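Local coordinates for uncharacterized protein (Staphylococcus aureus subsp. aureus Mu50, PDB 4QPV) that is of unknown function but belongs to the DUF1672 family, whose fold is built on a kinked-helix-beta-beta-beta repeat, at residues T237-K249 with K278-E290. Residues are numbered along the deposited sequence; the frame is centred on the assembly and turned at random. Where two conformers were deposited one is given.
Sequences TIDEMIDFSEVLK and KKEVIEVGVFNHE
With OG trans to its backbone N (chi1 175°), Ser245 reaches the Gly285 carbonyl; in Ile238 CG1 is likewise trans to the backbone N, and chi2 of 60° brings CD1 to the CG2 methyls of Ile282 and Val284. The contact lays the helix of 237-249 on the edge strand 282-285 of a mixed sheet, helix-on-sheet packing in a kinked-helix-beta-beta-beta repeat fold. Helix and strand run nearly the same way, their axes 28° apart and 8.5 Å at closest approach. Strand 282-285 pairs antiparallel with 259-265, whose Ile264 and Leu262 meet Met241 and Phe244 of the helix.

Ile282 and Val284 both point at the helix. CD1 of Ile282 sits 3.5 Å from Thr237 CB, and its CG2 touches both Ile238 CD1 and Met241 CG. The two methyls of Val284 divide the work: CG2 lies against Met241 CB and Ile238 CD1, CG1 packs 3.6 Å from Ser245 CB. Two residues on, where the chain turns a corner, Val286 CG1 meets Leu248 CB and also lies over one face of the Phe287 ring, 3.7 Å above its centre. Val286 and Phe287 both face Val260 in a classic beta bulge.

The carbonyl of Gly285 is gripped twice. Ser245 OG donates to it at 2.9 Å, tilted from the carbonyl plane, and a water donates as well. Extended beyond CG, Lys249 runs past the Val286 carbonyl and gives its NZ to that water; the same NZ bridges to Glu246 OE2 at 2.9 Å, on the syn side but tilted out of the carboxylate plane.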
ATOM      1  N   THR A 237      19.546  14.757 -10.708  1.00 27.39           N
ATOM      2  CA  THR A 237      18.149  14.505 -11.039  1.00 26.03           C
ATOM      3  C   THR A 237      17.225  15.499 -10.294  1.00 29.00           C
ATOM      4  O   THR A 237      16.036  15.560 -10.617  1.00 26.90           O
ATOM      5  CB  THR A 237      17.824  13.002 -10.764  1.00 31.02           C
ATOM      6  OG1 THR A 237      18.788  12.213 -11.471  1.00 27.43           O
ATOM      7  CG2 THR A 237      16.398  12.581 -11.216  1.00 26.80           C
ATOM      8  N   ILE A 238      17.758  16.285  -9.321  1.00 27.08           N
ATOM      9  CA  ILE A 238      16.936  17.241  -8.559  1.00 27.87           C
ATOM     10  C   ILE A 238      16.206  18.245  -9.488  1.00 30.76           C
ATOM     11  O   ILE A 238      15.006  18.460  -9.305  1.00 28.44           O
ATOM     12  CB  ILE A 238      17.697  17.978  -7.423  1.00 32.01           C
ATOM     13  CG1 ILE A 238      16.774  18.927  -6.593  1.00 33.81           C
ATOM     14  CG2 ILE A 238      18.947  18.722  -7.924  1.00 31.35           C
ATOM     15  CD1 ILE A 238      15.626  18.286  -5.901  1.00 40.57           C
ATOM     16  N   ASP A 239      16.909  18.840 -10.464  1.00 27.70           N
ATOM     17  CA  ASP A 239      16.274  19.820 -11.360  1.00 26.81           C
ATOM     18  C   ASP A 239      15.123  19.207 -12.138  1.00 29.92           C
ATOM     19  O   ASP A 239      14.058  19.814 -12.213  1.00 27.91           O
ATOM     20  CB  ASP A 239      17.274  20.451 -12.316  1.00 27.61           C
ATOM     21  CG  ASP A 239      18.117  21.453 -11.584  1.00 29.61           C
ATOM     22  OD1 ASP A 239      17.691  22.634 -11.492  1.00 29.32           O
ATOM     23  OD2 ASP A 239      19.196  21.067 -11.088  1.00 33.44           O
ATOM     24  N   GLU A 240      15.302  17.980 -12.645  1.00 27.71           N
ATOM     25  CA  GLU A 240      14.234  17.304 -13.393  1.00 27.28           C
ATOM     26  C   GLU A 240      13.004  17.062 -12.518  1.00 29.38           C
ATOM     27  O   GLU A 240      11.887  17.248 -12.996  1.00 28.75           O
ATOM     28  CB  GLU A 240      14.751  15.990 -13.982  1.00 27.87           C
ATOM     29  CG  GLU A 240      15.625  16.233 -15.200  1.00 31.27           C
ATOM     30  CD  GLU A 240      16.546  15.062 -15.455  1.00 39.76           C
ATOM     31  OE1 GLU A 240      17.623  14.996 -14.819  1.00 32.40           O
ATOM     32  OE2 GLU A 240      16.142  14.161 -16.222  1.00 31.50           O
HETATM   33  N   MSE A 241      13.212  16.743 -11.218  1.00 25.61           N
HETATM   34  CA  MSE A 241      12.119  16.504 -10.265  1.00 23.80           C
HETATM   35  C   MSE A 241      11.411  17.819  -9.908  1.00 28.70           C
HETATM   36  O   MSE A 241      10.173  17.853  -9.830  1.00 28.81           O
HETATM   37  CB  MSE A 241      12.607  15.756  -9.019  1.00 24.53           C
HETATM   38  CG  MSE A 241      12.965  14.280  -9.330  1.00 26.39           C
HETATM   39 SE   MSE A 241      11.429  13.266 -10.090  0.75 27.64          SE
HETATM   40  CE  MSE A 241      11.923  13.243 -11.938  1.00 24.45           C
ATOM     41  N   ILE A 242      12.175  18.905  -9.776  1.00 25.05           N
ATOM     42  CA  ILE A 242      11.589  20.225  -9.535  1.00 26.50           C
ATOM     43  C   ILE A 242      10.697  20.566 -10.724  1.00 28.02           C
ATOM     44  O   ILE A 242       9.578  21.023 -10.535  1.00 28.35           O
ATOM     45  CB  ILE A 242      12.687  21.308  -9.309  1.00 30.56           C
ATOM     46  CG1 ILE A 242      13.333  21.143  -7.905  1.00 31.48           C
ATOM     47  CG2 ILE A 242      12.128  22.745  -9.514  1.00 31.45           C
ATOM     48  CD1 ILE A 242      14.692  21.945  -7.751  1.00 34.25           C
ATOM     49  N   ASP A 243      11.181  20.293 -11.940  1.00 25.44           N
ATOM     50  CA  ASP A 243      10.426  20.604 -13.151  1.00 26.25           C
ATOM     51  C   ASP A 243       9.168  19.744 -13.256  1.00 29.72           C
ATOM     52  O   ASP A 243       8.102  20.277 -13.544  1.00 30.62           O
ATOM     53  CB  ASP A 243      11.299  20.463 -14.402  1.00 27.53           C
ATOM     54  CG  ASP A 243      10.583  20.940 -15.645  1.00 31.44           C
ATOM     55  OD1 ASP A 243      10.223  22.143 -15.700  1.00 31.86           O
ATOM     56  OD2 ASP A 243      10.394  20.116 -16.571  1.00 33.68           O
ATOM     57  N   PHE A 244       9.268  18.441 -12.964  1.00 27.01           N
ATOM     58  CA  PHE A 244       8.106  17.579 -12.983  1.00 25.81           C
ATOM     59  C   PHE A 244       7.086  18.056 -11.918  1.00 28.41           C
ATOM     60  O   PHE A 244       5.906  18.101 -12.231  1.00 28.15           O
ATOM     61  CB  PHE A 244       8.517  16.104 -12.781  1.00 26.04           C
ATOM     62  CG  PHE A 244       7.420  15.065 -12.938  1.00 25.40           C
ATOM     63  CD1 PHE A 244       6.305  15.314 -13.735  1.00 27.13           C
ATOM     64  CD2 PHE A 244       7.532  13.819 -12.329  1.00 26.09           C
ATOM     65  CE1 PHE A 244       5.312  14.345 -13.906  1.00 27.31           C
ATOM     66  CE2 PHE A 244       6.538  12.847 -12.493  1.00 28.80           C
ATOM     67  CZ  PHE A 244       5.437  13.116 -13.283  1.00 27.52           C
ATOM     68  N   SER A 245       7.532  18.478 -10.701  1.00 27.52           N
ATOM     69  CA  SER A 245       6.599  19.010  -9.683  1.00 28.35           C
ATOM     70  C   SER A 245       5.840  20.224 -10.240  1.00 31.30           C
ATOM     71  O   SER A 245       4.618  20.324 -10.074  1.00 31.67           O
ATOM     72  CB  SER A 245       7.338  19.413  -8.412  1.00 32.06           C
ATOM     73  OG  SER A 245       6.436  20.031  -7.510  1.00 39.01           O
ATOM     74  N   GLU A 246       6.555  21.123 -10.932  1.00 26.66           N
ATOM     75  CA  GLU A 246       5.925  22.302 -11.535  1.00 26.74           C
ATOM     76  C   GLU A 246       4.872  21.896 -12.575  1.00 32.62           C
ATOM     77  O   GLU A 246       3.786  22.468 -12.583  1.00 34.63           O
ATOM     78  CB  GLU A 246       6.973  23.253 -12.146  1.00 27.97           C
ATOM     79  CG  GLU A 246       7.841  23.898 -11.068  1.00 34.56           C
ATOM     80  CD  GLU A 246       7.094  24.611  -9.950  1.00 41.44           C
ATOM     81  OE1 GLU A 246       6.238  25.469 -10.255  1.00 35.10           O
ATOM     82  OE2 GLU A 246       7.342  24.286  -8.768  1.00 42.18           O
ATOM     83  N   VAL A 247       5.168  20.879 -13.397  1.00 29.57           N
ATOM     84  CA  VAL A 247       4.226  20.342 -14.388  1.00 29.12           C
ATOM     85  C   VAL A 247       2.953  19.806 -13.655  1.00 31.85           C
ATOM     86  O   VAL A 247       1.831  20.187 -14.007  1.00 31.23           O
ATOM     87  CB  VAL A 247       4.907  19.260 -15.270  1.00 31.32           C
ATOM     88  CG1 VAL A 247       3.886  18.452 -16.092  1.00 30.57           C
ATOM     89  CG2 VAL A 247       5.959  19.889 -16.174  1.00 31.52           C
ATOM     90  N   LEU A 248       3.146  19.001 -12.603  1.00 29.25           N
ATOM     91  CA  LEU A 248       2.059  18.418 -11.800  1.00 28.06           C
ATOM     92  C   LEU A 248       1.157  19.488 -11.160  1.00 34.05           C
ATOM     93  O   LEU A 248      -0.070  19.356 -11.214  1.00 33.87           O
ATOM     94  CB  LEU A 248       2.643  17.478 -10.722  1.00 26.57           C
ATOM     95  CG  LEU A 248       3.294  16.213 -11.267  1.00 30.69           C
ATOM     96  CD1 LEU A 248       4.022  15.449 -10.178  1.00 30.67           C
ATOM     97  CD2 LEU A 248       2.266  15.312 -11.972  1.00 33.36           C
ATOM     98  N   LYS A 249       1.747  20.573 -10.613  1.00 32.62           N
ATOM     99  CA  LYS A 249       0.976  21.672  -9.997  1.00 34.06           C
ATOM    100  C   LYS A 249      -0.015  22.315 -10.972  1.00 38.38           C
ATOM    101  O   LYS A 249      -1.052  22.833 -10.532  1.00 37.39           O
ATOM    102  CB  LYS A 249       1.889  22.768  -9.433  1.00 36.59           C
ATOM    103  CG  LYS A 249       2.713  22.334  -8.228  1.00 38.75           C
ATOM    104  CD  LYS A 249       3.762  23.389  -7.895  1.00 41.58           C
ATOM    105  CE  LYS A 249       4.732  22.870  -6.868  1.00 38.98           C
ATOM    106  NZ  LYS A 249       5.706  23.916  -6.459  1.00 45.44           N
ATOM    107  N   LYS A 278      13.833   2.696   2.565  1.00 29.80           N
ATOM    108  CA  LYS A 278      15.241   2.545   2.978  0.50 30.20           C
ATOM    109  C   LYS A 278      16.200   3.020   1.877  1.00 34.38           C
ATOM    110  O   LYS A 278      17.412   3.088   2.098  1.00 34.85           O
ATOM    111  CB  LYS A 278      15.549   1.081   3.359  0.50 32.55           C
ATOM    112  CG  LYS A 278      14.695   0.527   4.504  0.50 45.12           C
ATOM    113  CD  LYS A 278      15.260   0.848   5.887  0.50 56.36           C
ATOM    114  CE  LYS A 278      14.235   0.687   6.983  0.50 66.38           C
ATOM    115  NZ  LYS A 278      13.230   1.786   6.971  0.50 76.60           N
ATOM    116  N   LYS A 279      15.661   3.389   0.704  1.00 30.35           N
ATOM    117  CA  LYS A 279      16.498   3.843  -0.411  0.50 29.29           C
ATOM    118  C   LYS A 279      16.872   5.316  -0.287  1.00 33.26           C
ATOM    119  O   LYS A 279      16.193   6.073   0.418  1.00 32.66           O
ATOM    120  CB  LYS A 279      15.779   3.610  -1.746  0.50 29.51           C
ATOM    121  CG  LYS A 279      15.615   2.133  -2.106  0.50 32.04           C
ATOM    122  CD  LYS A 279      15.214   1.964  -3.568  0.50 31.92           C
ATOM    123  CE  LYS A 279      16.362   2.328  -4.487  0.50 32.45           C
ATOM    124  NZ  LYS A 279      15.925   2.425  -5.896  0.50 29.77           N
ATOM    125  N   GLU A 280      17.942   5.714  -0.994  1.00 28.93           N
ATOM    126  CA  GLU A 280      18.377   7.106  -1.066  0.50 29.59           C
ATOM    127  C   GLU A 280      17.481   7.780  -2.087  1.00 33.19           C
ATOM    128  O   GLU A 280      17.410   7.331  -3.239  1.00 32.82           O
ATOM    129  CB  GLU A 280      19.869   7.222  -1.432  0.50 31.64           C
ATOM    130  CG  GLU A 280      20.351   8.665  -1.504  0.50 40.17           C
ATOM    131  CD  GLU A 280      21.746   8.858  -2.060  0.50 55.56           C
ATOM    132  OE1 GLU A 280      21.899   8.848  -3.302  0.50 41.51           O
ATOM    133  OE2 GLU A 280      22.681   9.062  -1.253  0.50 49.91           O
ATOM    134  N   VAL A 281      16.741   8.794  -1.671  1.00 30.57           N
ATOM    135  CA  VAL A 281      15.805   9.429  -2.609  1.00 29.98           C
ATOM    136  C   VAL A 281      15.956  10.920  -2.675  1.00 32.20           C
ATOM    137  O   VAL A 281      16.435  11.548  -1.736  1.00 30.90           O
ATOM    138  CB  VAL A 281      14.309   9.098  -2.223  1.00 33.69           C
ATOM    139  CG1 VAL A 281      14.002   7.604  -2.330  1.00 32.82           C
ATOM    140  CG2 VAL A 281      13.946   9.633  -0.836  1.00 34.40           C
ATOM    141  N   ILE A 282      15.458  11.476  -3.768  1.00 29.67           N
ATOM    142  CA  ILE A 282      15.181  12.883  -3.972  1.00 30.93           C
ATOM    143  C   ILE A 282      13.738  13.037  -3.555  1.00 34.20           C
ATOM    144  O   ILE A 282      12.914  12.215  -3.978  1.00 32.36           O
ATOM    145  CB  ILE A 282      15.364  13.332  -5.451  1.00 35.06           C
ATOM    146  CG1 ILE A 282      16.815  13.332  -5.885  1.00 35.92           C
ATOM    147  CG2 ILE A 282      14.695  14.706  -5.702  1.00 37.82           C
ATOM    148  CD1 ILE A 282      16.951  13.422  -7.390  1.00 36.48           C
ATOM    149  N   GLU A 283      13.403  14.075  -2.779  1.00 31.22           N
ATOM    150  CA  GLU A 283      12.010  14.332  -2.422  1.00 31.15           C
ATOM    151  C   GLU A 283      11.664  15.765  -2.798  1.00 33.64           C
ATOM    152  O   GLU A 283      12.399  16.685  -2.428  1.00 32.67           O
ATOM    153  CB  GLU A 283      11.749  14.061  -0.943  1.00 33.33           C
ATOM    154  CG  GLU A 283      10.275  13.989  -0.586  1.00 48.08           C
ATOM    155  CD  GLU A 283       9.991  13.613   0.858  1.00 75.37           C
ATOM    156  OE1 GLU A 283      10.790  12.855   1.457  1.00 68.06           O
ATOM    157  OE2 GLU A 283       8.953  14.075   1.388  1.00 72.54           O
ATOM    158  N   VAL A 284      10.597  15.949  -3.589  1.00 29.77           N
ATOM    159  CA  VAL A 284      10.117  17.286  -3.974  1.00 30.35           C
ATOM    160  C   VAL A 284       8.625  17.367  -3.661  1.00 35.33           C
ATOM    161  O   VAL A 284       7.851  16.532  -4.138  1.00 33.64           O
ATOM    162  CB  VAL A 284      10.416  17.671  -5.450  1.00 33.32           C
ATOM    163  CG1 VAL A 284       9.820  19.028  -5.787  1.00 33.85           C
ATOM    164  CG2 VAL A 284      11.915  17.662  -5.749  1.00 33.41           C
ATOM    165  N   GLY A 285       8.227  18.374  -2.878  1.00 33.51           N
ATOM    166  CA  GLY A 285       6.818  18.574  -2.560  1.00 34.36           C
ATOM    167  C   GLY A 285       6.036  19.004  -3.792  1.00 36.40           C
ATOM    168  O   GLY A 285       6.561  19.739  -4.639  1.00 35.18           O
ATOM    169  N   VAL A 286       4.801  18.489  -3.940  1.00 29.55           N
ATOM    170  CA  VAL A 286       3.926  18.884  -5.042  1.00 28.64           C
ATOM    171  C   VAL A 286       2.786  19.720  -4.414  1.00 32.84           C
ATOM    172  O   VAL A 286       2.654  20.910  -4.717  1.00 32.97           O
ATOM    173  CB  VAL A 286       3.414  17.703  -5.911  1.00 31.77           C
ATOM    174  CG1 VAL A 286       2.486  18.207  -7.021  1.00 32.00           C
ATOM    175  CG2 VAL A 286       4.582  16.896  -6.496  1.00 30.58           C
ATOM    176  N   PHE A 287       2.000  19.093  -3.513  1.00 30.78           N
ATOM    177  CA  PHE A 287       0.918  19.752  -2.778  1.00 33.03           C
ATOM    178  C   PHE A 287       1.098  19.500  -1.298  1.00 38.89           C
ATOM    179  O   PHE A 287       1.367  18.370  -0.911  1.00 35.93           O
ATOM    180  CB  PHE A 287      -0.476  19.249  -3.230  1.00 34.11           C
ATOM    181  CG  PHE A 287      -0.728  19.341  -4.709  1.00 33.45           C
ATOM    182  CD1 PHE A 287      -0.649  20.566  -5.373  1.00 35.48           C
ATOM    183  CD2 PHE A 287      -1.063  18.207  -5.441  1.00 32.92           C
ATOM    184  CE1 PHE A 287      -0.877  20.646  -6.744  1.00 35.28           C
ATOM    185  CE2 PHE A 287      -1.290  18.292  -6.813  1.00 34.89           C
ATOM    186  CZ  PHE A 287      -1.196  19.511  -7.454  1.00 33.35           C
ATOM    187  N   ASN A 288       0.949  20.532  -0.469  1.00 39.71           N
ATOM    188  CA  ASN A 288       1.091  20.345   0.975  1.00 42.01           C
ATOM    189  C   ASN A 288       0.091  21.210   1.725  1.00 47.75           C
ATOM    190  O   ASN A 288      -0.090  22.381   1.390  1.00 47.71           O
ATOM    191  CB  ASN A 288       2.521  20.620   1.449  1.00 45.96           C
ATOM    192  CG  ASN A 288       2.799  20.003   2.795  1.00 76.17           C
ATOM    193  OD1 ASN A 288       2.696  20.660   3.831  1.00 72.04           O
ATOM    194  ND2 ASN A 288       3.106  18.712   2.817  1.00 69.61           N
ATOM    195  N   HIS A 289      -0.560  20.622   2.738  1.00 45.61           N
ATOM    196  CA  HIS A 289      -1.606  21.298   3.504  1.00 47.48           C
ATOM    197  C   HIS A 289      -1.279  21.410   5.005  1.00 54.13           C
ATOM    198  O   HIS A 289      -2.145  21.835   5.770  1.00 56.43           O
ATOM    199  CB  HIS A 289      -2.940  20.542   3.302  1.00 47.21           C
ATOM    200  CG  HIS A 289      -3.349  20.447   1.864  1.00 48.64           C
ATOM    201  ND1 HIS A 289      -4.049  21.470   1.241  1.00 50.73           N
ATOM    202  CD2 HIS A 289      -3.103  19.470   0.958  1.00 47.68           C
ATOM    203  CE1 HIS A 289      -4.224  21.074  -0.009  1.00 48.68           C
ATOM    204  NE2 HIS A 289      -3.671  19.875  -0.225  1.00 47.30           N
ATOM    205  N   GLU A 290      -0.038  21.059   5.420  1.00 50.04           N
ATOM    206  CA  GLU A 290       0.413  21.087   6.821  1.00 78.53           C
ATOM    207  C   GLU A 290       0.459  22.509   7.400  1.00105.48           C
ATOM    208  O   GLU A 290       0.723  23.472   6.686  1.00 67.48           O
ATOM    209  CB  GLU A 290       1.791  20.429   6.970  1.00 78.84           C
ATOM    210  CG  GLU A 290       1.781  18.918   6.793  1.00 85.97           C
ATOM    211  CD  GLU A 290       3.143  18.261   6.652  1.00101.71           C
ATOM    212  OE1 GLU A 290       4.066  18.614   7.420  1.00100.48           O
ATOM    213  OE2 GLU A 290       3.276  17.363   5.791  1.00 86.99           O
TER
HETATM  214  O   HOH W   1       7.545  22.201  -5.028  1.00 52.00           O